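Local coordinates for protein Vng1086c (Halobacterium sp., PDB 2GF4) that is of unknown function but binds calcium and packs as a small helical protein of the uncharacterised UPF0058 family in an assembly of four chains, at residues E11-V14 with N15-D18; L21-D24 with H25-E28; G75-S78 with K79-E82. All blocks are in the same frame, centred on the assembly; numbering follows the deposited sequence.

Contact 1: E11-V14 with N15-D18; sequences EQMV and NIKD
In the middle of helix 3-21, just over two continuous turns carry the packing of Met13 on Ile16 and of Val14 on Asp18. The backbone supplies four regular i to i+4 bonds: Asn15 N to Glu11 O, Ile16 N to Gln12 O (2.9 Å), Lys17 N to Met13 O, the straightest with 169° at the hydrogen, and Asp18 N to Val14 O (2.9 Å). Met13 is a selenomethionine, and its SE meets CG1 of Ile16 at 4.1 Å, the two chains running aslant. Both are buried: within the chain, Met13 rests on Leu58 and Ile16 on Leu62 of helix 48-71, while Leu62 of the second subunit covers Met13, so this face of the helix serves the fold and the subunit interface alike. Val14, which shares Leu58 with Met13, also reaches Tyr34 and Pro41, and its side chain lies about 6 Å from that of Glu40, a calcium ligand. Val14 CG1, anti to the backbone N (chi1 164°), lies alongside the Asp18 carboxylate, 3.9 Å from OD2. Asp18 OD2 stands 3.5 Å from Val14 O, both acceptors, so the carboxylate gains no bond there. Beside Asp18, Lys17 bends at chi3 and chi4, bringing NZ to 3.7 Å from Asp18 OD1, a long salt bridge; Glu35 gives NZ a second, weak ionic partner.

Contact 2: L21-D24 with H25-E28; sequences LGFD and HVDE
Val26 packs against Phe23 where the chain nearly reverses after helix 3-21, making a compact loop on the way to helix 32-37. Val26 CG1 lies 3.4 Å from Phe23 CB and reaches the ring only obliquely. With chi1 of -67°, CG1 points away from its own carbonyl carbon, and CG2 sits between N and C, which brings it 3.6 Å from Phe23 O. Across the mouth of the loop, Leu21 CD2 approaches Glu28 CA at 3.8 Å. At the bend, His25 takes positive phi. Asp24 CG stands opposite its own backbone N, beside the carbonyl carbon, which sets the carboxylate next to the His25 ring, the two planes 50° apart, with OD1 in plane at the ring edge. ND1 gives a weak hydrogen bond to Asp24 OD2, 3.3 Å long and bent to 123° at the hydrogen. The backbone N of Asp24 is bonded to Glu5 of the second subunit, whose His2 packs on the Asp24 side chain. An alanine in place of Asp24 would leave His25 ND1 without this carboxylate, and the imidazole would probably be freer to turn. So bent a bond holds the ring only loosely; the nearby carboxylate may nonetheless favour the protonated imidazole.

Contact 3: G75-S78 with K79-E82; sequences GRIS and KRME
Ile77 and Arg80 meet on the surface of helix 74-87, the last helix of the chain, in the i to i+3 spacing of an alpha-helix. Backbone bonds come first. Lys79 N binds Gly75 O at 2.9 Å, Arg80 N binds Arg76 O at 2.8 Å, Met81 N binds Ile77 O at 2.8 Å, and Glu82 N binds Ser78 O at 3.0 Å.

Lys79 and Glu82 find their polar partners beyond the two segments. Lys79, its CG anti to the backbone N (chi1 174°) and the chain straight as far as CE, makes a salt bridge with Glu83. Glu82 is extended too and accepts a hydrogen bond at OE2 from the backbone N of Lys48 of the third subunit, while Ser49 of that subunit packs on Ser78; this side of the helix therefore belongs to an interface between chains.

Side-chain contact between the segments is a slight van der Waals touch. Arg80, bent at chi2 and chi3, swings back across Ile77, and its NH2 comes within 3.9 Å of Ile77 CD1, the methyl lying obliquely to the guanidinium plane.

In the fold
Contact 1 is the partly buried one, set in helix 3-21 against helix 48-71 and near the calcium site, and it alone has buried apolar side chains. Contacts 2 and 3 are surface features away from that site. Contacts 1 and 3 are each carried by four backbone bonds within one helix, whereas contact 2, a loop between helices, has only apolar touches and one weak side-chain bond between its two halves. Contacts 1 and 2 adjoin in sequence, with centres 14 Å apart, and both meet the second subunit; contact 3 meets the third. Contacts 1 and 3 lie on opposite sides of the chain's centre, their nearest atoms about 22 Å apart.

Contact 1: E11-V14 with N15-D18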
ATOM      1  N   GLU A  11     -19.885   4.388  -2.345  1.00 22.58           N
ATOM      2  CA  GLU A  11     -20.735   4.116  -3.525  1.00 26.41           C
ATOM      3  C   GLU A  11     -19.951   4.333  -4.800  1.00 25.03           C
ATOM      4  O   GLU A  11     -20.003   3.482  -5.691  1.00 23.03           O
ATOM      5  CB  GLU A  11     -21.949   5.048  -3.535  1.00 31.77           C
ATOM      6  CG  GLU A  11     -23.222   4.433  -4.121  1.00 43.88           C
ATOM      7  CD  GLU A  11     -24.435   4.756  -3.256  1.00 52.42           C
ATOM      8  OE1 GLU A  11     -25.189   3.834  -2.867  1.00 55.30           O
ATOM      9  OE2 GLU A  11     -24.628   5.958  -2.953  1.00 55.59           O
ATOM     10  N   GLN A  12     -19.235   5.454  -4.903  1.00 23.08           N
ATOM     11  CA  GLN A  12     -18.478   5.721  -6.116  1.00 23.96           C
ATOM     12  C   GLN A  12     -17.301   4.755  -6.305  1.00 23.63           C
ATOM     13  O   GLN A  12     -17.032   4.360  -7.444  1.00 21.74           O
ATOM     14  CB  GLN A  12     -18.003   7.175  -6.124  1.00 26.20           C
ATOM     15  CG  GLN A  12     -19.137   8.185  -6.357  1.00 30.16           C
ATOM     16  CD  GLN A  12     -19.961   7.903  -7.605  1.00 32.01           C
ATOM     17  OE1 GLN A  12     -19.452   7.441  -8.621  1.00 33.78           O
ATOM     18  NE2 GLN A  12     -21.234   8.229  -7.529  1.00 33.57           N
HETATM   19  N   MSE A  13     -16.606   4.366  -5.235  1.00 22.11           N
HETATM   20  CA  MSE A  13     -15.498   3.426  -5.387  1.00 21.90           C
HETATM   21  C   MSE A  13     -16.050   2.096  -5.860  1.00 21.80           C
HETATM   22  O   MSE A  13     -15.316   1.328  -6.494  1.00 19.69           O
HETATM   23  CB  MSE A  13     -14.773   3.248  -4.065  1.00 23.03           C
HETATM   24  CG  MSE A  13     -13.829   4.436  -3.815  1.00 24.70           C
HETATM   25 SE   MSE A  13     -12.405   4.606  -5.271  1.00 37.21          SE
HETATM   26  CE  MSE A  13     -11.263   2.900  -5.024  1.00 28.07           C
ATOM     27  N   VAL A  14     -17.309   1.791  -5.549  1.00 21.86           N
ATOM     28  CA  VAL A  14     -17.864   0.536  -6.031  1.00 21.69           C
ATOM     29  C   VAL A  14     -18.153   0.743  -7.522  1.00 23.10           C
ATOM     30  O   VAL A  14     -18.010  -0.213  -8.307  1.00 22.07           O
ATOM     31  CB  VAL A  14     -19.070   0.163  -5.216  1.00 22.48           C
ATOM     32  CG1 VAL A  14     -19.844  -0.876  -5.920  1.00 22.24           C
ATOM     33  CG2 VAL A  14     -18.571  -0.398  -3.907  1.00 20.25           C
ATOM     34  N   ASN A  15     -18.547   1.958  -7.927  1.00 22.68           N
ATOM     35  CA  ASN A  15     -18.713   2.208  -9.365  1.00 25.53           C
ATOM     36  C   ASN A  15     -17.335   2.003 -10.030  1.00 24.64           C
ATOM     37  O   ASN A  15     -17.293   1.436 -11.116  1.00 26.96           O
ATOM     38  CB  ASN A  15     -19.204   3.620  -9.622  1.00 25.09           C
ATOM     39  CG  ASN A  15     -20.669   3.785  -9.271  1.00 26.72           C
ATOM     40  OD1 ASN A  15     -21.191   4.883  -9.251  1.00 29.97           O
ATOM     41  ND2 ASN A  15     -21.341   2.659  -8.989  1.00 22.93           N
ATOM     42  N   ILE A  16     -16.216   2.434  -9.421  1.00 24.42           N
ATOM     43  CA  ILE A  16     -14.890   2.230 -10.030  1.00 24.16           C
ATOM     44  C   ILE A  16     -14.650   0.709 -10.186  1.00 25.29           C
ATOM     45  O   ILE A  16     -14.280   0.246 -11.272  1.00 23.87           O
ATOM     46  CB  ILE A  16     -13.798   2.856  -9.129  1.00 24.70           C
ATOM     47  CG1 ILE A  16     -13.931   4.382  -9.102  1.00 23.66           C
ATOM     48  CG2 ILE A  16     -12.463   2.490  -9.637  1.00 22.60           C
ATOM     49  CD1 ILE A  16     -13.505   5.021 -10.297  1.00 24.00           C
ATOM     50  N   LYS A  17     -14.852  -0.058  -9.110  1.00 25.94           N
ATOM     51  CA  LYS A  17     -14.679  -1.503  -9.143  1.00 26.09           C
ATOM     52  C   LYS A  17     -15.454  -2.152 -10.270  1.00 26.46           C
ATOM     53  O   LYS A  17     -14.899  -2.990 -10.975  1.00 24.56           O
ATOM     54  CB  LYS A  17     -15.174  -2.101  -7.853  1.00 26.71           C
ATOM     55  CG  LYS A  17     -15.178  -3.579  -7.970  1.00 26.70           C
ATOM     56  CD  LYS A  17     -14.986  -4.194  -6.665  1.00 28.34           C
ATOM     57  CE  LYS A  17     -16.283  -4.306  -6.007  1.00 29.55           C
ATOM     58  NZ  LYS A  17     -17.212  -5.122  -6.789  1.00 34.45           N
ATOM     59  N   ASP A  18     -16.729  -1.790 -10.430  1.00 27.63           N
ATOM     60  CA  ASP A  18     -17.515  -2.402 -11.489  1.00 29.74           C
ATOM     61  C   ASP A  18     -16.972  -2.012 -12.839  1.00 30.59           C
ATOM     62  O   ASP A  18     -16.908  -2.861 -13.727  1.00 30.23           O
ATOM     63  CB  ASP A  18     -18.974  -2.058 -11.284  1.00 31.54           C
ATOM     64  CG  ASP A  18     -19.550  -2.799 -10.079  1.00 32.36           C
ATOM     65  OD1 ASP A  18     -19.036  -3.881  -9.717  1.00 34.10           O
ATOM     66  OD2 ASP A  18     -20.521  -2.337  -9.475  1.00 36.69           O
TER

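Contact 2: L21-D24 with H25-E28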
ATOM      1  N   LEU A  21     -13.854  -4.167 -13.478  1.00 29.58           N
ATOM      2  CA  LEU A  21     -14.178  -5.552 -13.792  1.00 31.42           C
ATOM      3  C   LEU A  21     -14.759  -5.674 -15.169  1.00 33.81           C
ATOM      4  O   LEU A  21     -14.780  -6.762 -15.739  1.00 36.52           O
ATOM      5  CB  LEU A  21     -15.109  -6.120 -12.731  1.00 30.00           C
ATOM      6  CG  LEU A  21     -14.425  -6.271 -11.360  1.00 27.88           C
ATOM      7  CD1 LEU A  21     -15.520  -6.567 -10.423  1.00 26.60           C
ATOM      8  CD2 LEU A  21     -13.371  -7.372 -11.306  1.00 24.84           C
ATOM      9  N   GLY A  22     -15.220  -4.552 -15.717  1.00 36.23           N
ATOM     10  CA  GLY A  22     -15.734  -4.585 -17.070  1.00 36.43           C
ATOM     11  C   GLY A  22     -14.602  -4.469 -18.096  1.00 36.82           C
ATOM     12  O   GLY A  22     -14.870  -4.616 -19.290  1.00 38.78           O
ATOM     13  N   PHE A  23     -13.356  -4.254 -17.700  1.00 37.42           N
ATOM     14  CA  PHE A  23     -12.328  -4.114 -18.727  1.00 38.27           C
ATOM     15  C   PHE A  23     -11.841  -5.408 -19.357  1.00 40.71           C
ATOM     16  O   PHE A  23     -12.173  -6.518 -18.939  1.00 40.26           O
ATOM     17  CB  PHE A  23     -11.130  -3.341 -18.180  1.00 34.37           C
ATOM     18  CG  PHE A  23     -11.425  -1.909 -17.841  1.00 31.82           C
ATOM     19  CD1 PHE A  23     -12.458  -1.218 -18.462  1.00 32.02           C
ATOM     20  CD2 PHE A  23     -10.651  -1.241 -16.925  1.00 31.02           C
ATOM     21  CE1 PHE A  23     -12.704   0.104 -18.134  1.00 31.75           C
ATOM     22  CE2 PHE A  23     -10.904   0.066 -16.609  1.00 30.83           C
ATOM     23  CZ  PHE A  23     -11.920   0.739 -17.215  1.00 30.19           C
ATOM     24  N   ASP A  24     -11.066  -5.233 -20.407  1.00 45.60           N
ATOM     25  CA  ASP A  24     -10.496  -6.340 -21.122  1.00 49.77           C
ATOM     26  C   ASP A  24      -9.377  -6.981 -20.340  1.00 48.47           C
ATOM     27  O   ASP A  24      -8.486  -6.294 -19.833  1.00 47.04           O
ATOM     28  CB  ASP A  24      -9.888  -5.852 -22.400  1.00 55.60           C
ATOM     29  CG  ASP A  24      -9.863  -6.908 -23.440  1.00 63.00           C
ATOM     30  OD1 ASP A  24     -10.927  -7.509 -23.654  1.00 67.63           O
ATOM     31  OD2 ASP A  24      -8.819  -7.161 -24.057  1.00 67.92           O
ATOM     32  N   HIS A  25      -9.391  -8.300 -20.274  1.00 48.12           N
ATOM     33  CA  HIS A  25      -8.316  -8.984 -19.605  1.00 49.30           C
ATOM     34  C   HIS A  25      -7.852  -8.413 -18.308  1.00 44.66           C
ATOM     35  O   HIS A  25      -6.671  -8.099 -18.150  1.00 43.44           O
ATOM     36  CB  HIS A  25      -7.130  -9.089 -20.544  1.00 58.04           C
ATOM     37  CG  HIS A  25      -7.317 -10.112 -21.618  1.00 68.92           C
ATOM     38  ND1 HIS A  25      -8.353 -10.053 -22.522  1.00 73.62           N
ATOM     39  CD2 HIS A  25      -6.616 -11.229 -21.914  1.00 73.51           C
ATOM     40  CE1 HIS A  25      -8.277 -11.088 -23.337  1.00 76.75           C
ATOM     41  NE2 HIS A  25      -7.234 -11.816 -22.987  1.00 76.78           N
ATOM     42  N   VAL A  26      -8.765  -8.282 -17.371  1.00 39.91           N
ATOM     43  CA  VAL A  26      -8.377  -7.782 -16.071  1.00 35.69           C
ATOM     44  C   VAL A  26      -8.416  -8.901 -15.043  1.00 34.73           C
ATOM     45  O   VAL A  26      -8.980  -9.972 -15.281  1.00 32.27           O
ATOM     46  CB  VAL A  26      -9.307  -6.686 -15.601  1.00 34.07           C
ATOM     47  CG1 VAL A  26      -9.142  -5.508 -16.458  1.00 32.33           C
ATOM     48  CG2 VAL A  26     -10.702  -7.121 -15.715  1.00 30.41           C
ATOM     49  N   ASP A  27      -7.792  -8.671 -13.902  1.00 35.01           N
ATOM     50  CA  ASP A  27      -7.810  -9.669 -12.857  1.00 34.89           C
ATOM     51  C   ASP A  27      -9.145  -9.581 -12.099  1.00 34.68           C
ATOM     52  O   ASP A  27      -9.381  -8.664 -11.285  1.00 33.05           O
ATOM     53  CB  ASP A  27      -6.665  -9.452 -11.913  1.00 35.63           C
ATOM     54  CG  ASP A  27      -6.736 -10.366 -10.742  1.00 36.27           C
ATOM     55  OD1 ASP A  27      -7.390 -11.418 -10.880  1.00 37.29           O
ATOM     56  OD2 ASP A  27      -6.162 -10.076  -9.685  1.00 35.20           O
ATOM     57  N   GLU A  28      -9.985 -10.566 -12.328  1.00 34.70           N
ATOM     58  CA  GLU A  28     -11.295 -10.543 -11.738  1.00 36.00           C
ATOM     59  C   GLU A  28     -11.323 -10.859 -10.266  1.00 33.87           C
ATOM     60  O   GLU A  28     -12.353 -10.682  -9.616  1.00 33.87           O
ATOM     61  CB  GLU A  28     -12.209 -11.436 -12.560  1.00 40.14           C
ATOM     62  CG  GLU A  28     -11.910 -12.904 -12.432  1.00 48.69           C
ATOM     63  CD  GLU A  28     -10.642 -13.351 -13.149  1.00 52.33           C
ATOM     64  OE1 GLU A  28     -10.026 -12.554 -13.887  1.00 54.27           O
ATOM     65  OE2 GLU A  28     -10.254 -14.529 -12.994  1.00 55.75           O
TER

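Contact 3: G75-S78 with K79-E82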
ATOM      1  N   GLY A  75       7.362  -5.186 -16.815  1.00 39.42           N
ATOM      2  CA  GLY A  75       8.295  -5.965 -16.027  1.00 37.45           C
ATOM      3  C   GLY A  75       8.868  -7.070 -16.876  1.00 38.00           C
ATOM      4  O   GLY A  75      10.017  -7.463 -16.692  1.00 35.77           O
ATOM      5  N   ARG A  76       8.077  -7.584 -17.809  1.00 38.44           N
ATOM      6  CA  ARG A  76       8.558  -8.661 -18.649  1.00 42.30           C
ATOM      7  C   ARG A  76       9.653  -8.166 -19.585  1.00 39.79           C
ATOM      8  O   ARG A  76      10.678  -8.831 -19.729  1.00 37.38           O
ATOM      9  CB  ARG A  76       7.379  -9.218 -19.399  1.00 50.00           C
ATOM     10  CG  ARG A  76       7.508 -10.669 -19.610  1.00 64.22           C
ATOM     11  CD  ARG A  76       6.175 -11.340 -19.623  1.00 77.16           C
ATOM     12  NE  ARG A  76       5.873 -12.005 -18.356  1.00 88.51           N
ATOM     13  CZ  ARG A  76       5.743 -13.319 -18.234  1.00 94.35           C
ATOM     14  NH1 ARG A  76       5.908 -14.100 -19.295  1.00 98.22           N
ATOM     15  NH2 ARG A  76       5.448 -13.861 -17.061  1.00 98.10           N
ATOM     16  N   ILE A  77       9.434  -7.038 -20.256  1.00 38.02           N
ATOM     17  CA  ILE A  77      10.466  -6.461 -21.111  1.00 37.46           C
ATOM     18  C   ILE A  77      11.756  -6.251 -20.280  1.00 36.34           C
ATOM     19  O   ILE A  77      12.837  -6.599 -20.741  1.00 33.82           O
ATOM     20  CB  ILE A  77       9.987  -5.122 -21.637  1.00 36.86           C
ATOM     21  CG1 ILE A  77       8.753  -5.354 -22.514  1.00 41.19           C
ATOM     22  CG2 ILE A  77      11.064  -4.447 -22.418  1.00 38.46           C
ATOM     23  CD1 ILE A  77       8.933  -6.396 -23.615  1.00 43.13           C
ATOM     24  N   SER A  78      11.649  -5.676 -19.073  1.00 37.46           N
ATOM     25  CA  SER A  78      12.817  -5.455 -18.212  1.00 40.76           C
ATOM     26  C   SER A  78      13.546  -6.749 -17.894  1.00 38.55           C
ATOM     27  O   SER A  78      14.776  -6.792 -17.921  1.00 36.25           O
ATOM     28  CB  SER A  78      12.364  -4.828 -16.912  1.00 43.45           C
ATOM     29  OG  SER A  78      12.976  -3.564 -16.766  1.00 55.03           O
ATOM     30  N   LYS A  79      12.795  -7.786 -17.534  1.00 37.54           N
ATOM     31  CA  LYS A  79      13.398  -9.075 -17.232  1.00 38.33           C
ATOM     32  C   LYS A  79      14.113  -9.565 -18.491  1.00 37.26           C
ATOM     33  O   LYS A  79      15.247 -10.038 -18.424  1.00 33.43           O
ATOM     34  CB  LYS A  79      12.321 -10.081 -16.862  1.00 40.16           C
ATOM     35  CG  LYS A  79      12.865 -11.466 -16.685  1.00 47.78           C
ATOM     36  CD  LYS A  79      11.769 -12.475 -16.622  1.00 53.98           C
ATOM     37  CE  LYS A  79      12.402 -13.816 -16.404  1.00 57.67           C
ATOM     38  NZ  LYS A  79      12.677 -14.521 -17.672  1.00 60.47           N
ATOM     39  N   ARG A  80      13.458  -9.444 -19.643  1.00 38.77           N
ATOM     40  CA  ARG A  80      14.070  -9.909 -20.872  1.00 42.32           C
ATOM     41  C   ARG A  80      15.319  -9.128 -21.234  1.00 43.93           C
ATOM     42  O   ARG A  80      16.286  -9.722 -21.711  1.00 40.78           O
ATOM     43  CB  ARG A  80      13.049  -9.863 -21.991  1.00 43.85           C
ATOM     44  CG  ARG A  80      12.300 -11.169 -22.124  1.00 50.28           C
ATOM     45  CD  ARG A  80      12.011 -11.430 -23.575  1.00 55.53           C
ATOM     46  NE  ARG A  80      10.865 -10.643 -23.999  1.00 59.48           N
ATOM     47  CZ  ARG A  80      10.510 -10.469 -25.262  1.00 61.05           C
ATOM     48  NH1 ARG A  80      11.223 -11.001 -26.258  1.00 61.67           N
ATOM     49  NH2 ARG A  80       9.427  -9.770 -25.525  1.00 62.33           N
HETATM   50  N   MSE A  81      15.306  -7.811 -21.044  1.00 48.31           N
HETATM   51  CA  MSE A  81      16.494  -7.009 -21.328  1.00 55.22           C
HETATM   52  C   MSE A  81      17.650  -7.447 -20.461  1.00 48.48           C
HETATM   53  O   MSE A  81      18.782  -7.491 -20.917  1.00 46.74           O
HETATM   54  CB  MSE A  81      16.233  -5.552 -21.020  1.00 67.29           C
HETATM   55  CG  MSE A  81      15.804  -4.853 -22.276  1.00 91.49           C
HETATM   56 SE   MSE A  81      17.562  -4.280 -23.228  1.00106.02          SE
HETATM   57  CE  MSE A  81      16.999  -2.761 -22.216  1.00114.53           C
ATOM     58  N   GLU A  82      17.363  -7.731 -19.195  1.00 44.60           N
ATOM     59  CA  GLU A  82      18.391  -8.138 -18.264  1.00 40.94           C
ATOM     60  C   GLU A  82      18.942  -9.491 -18.657  1.00 37.88           C
ATOM     61  O   GLU A  82      20.145  -9.706 -18.551  1.00 34.25           O
ATOM     62  CB  GLU A  82      17.782  -8.155 -16.882  1.00 40.37           C
ATOM     63  CG  GLU A  82      18.637  -8.760 -15.843  1.00 47.71           C
ATOM     64  CD  GLU A  82      18.193  -8.374 -14.455  1.00 52.39           C
ATOM     65  OE1 GLU A  82      18.750  -8.945 -13.503  1.00 55.33           O
ATOM     66  OE2 GLU A  82      17.312  -7.506 -14.284  1.00 52.50           O
TER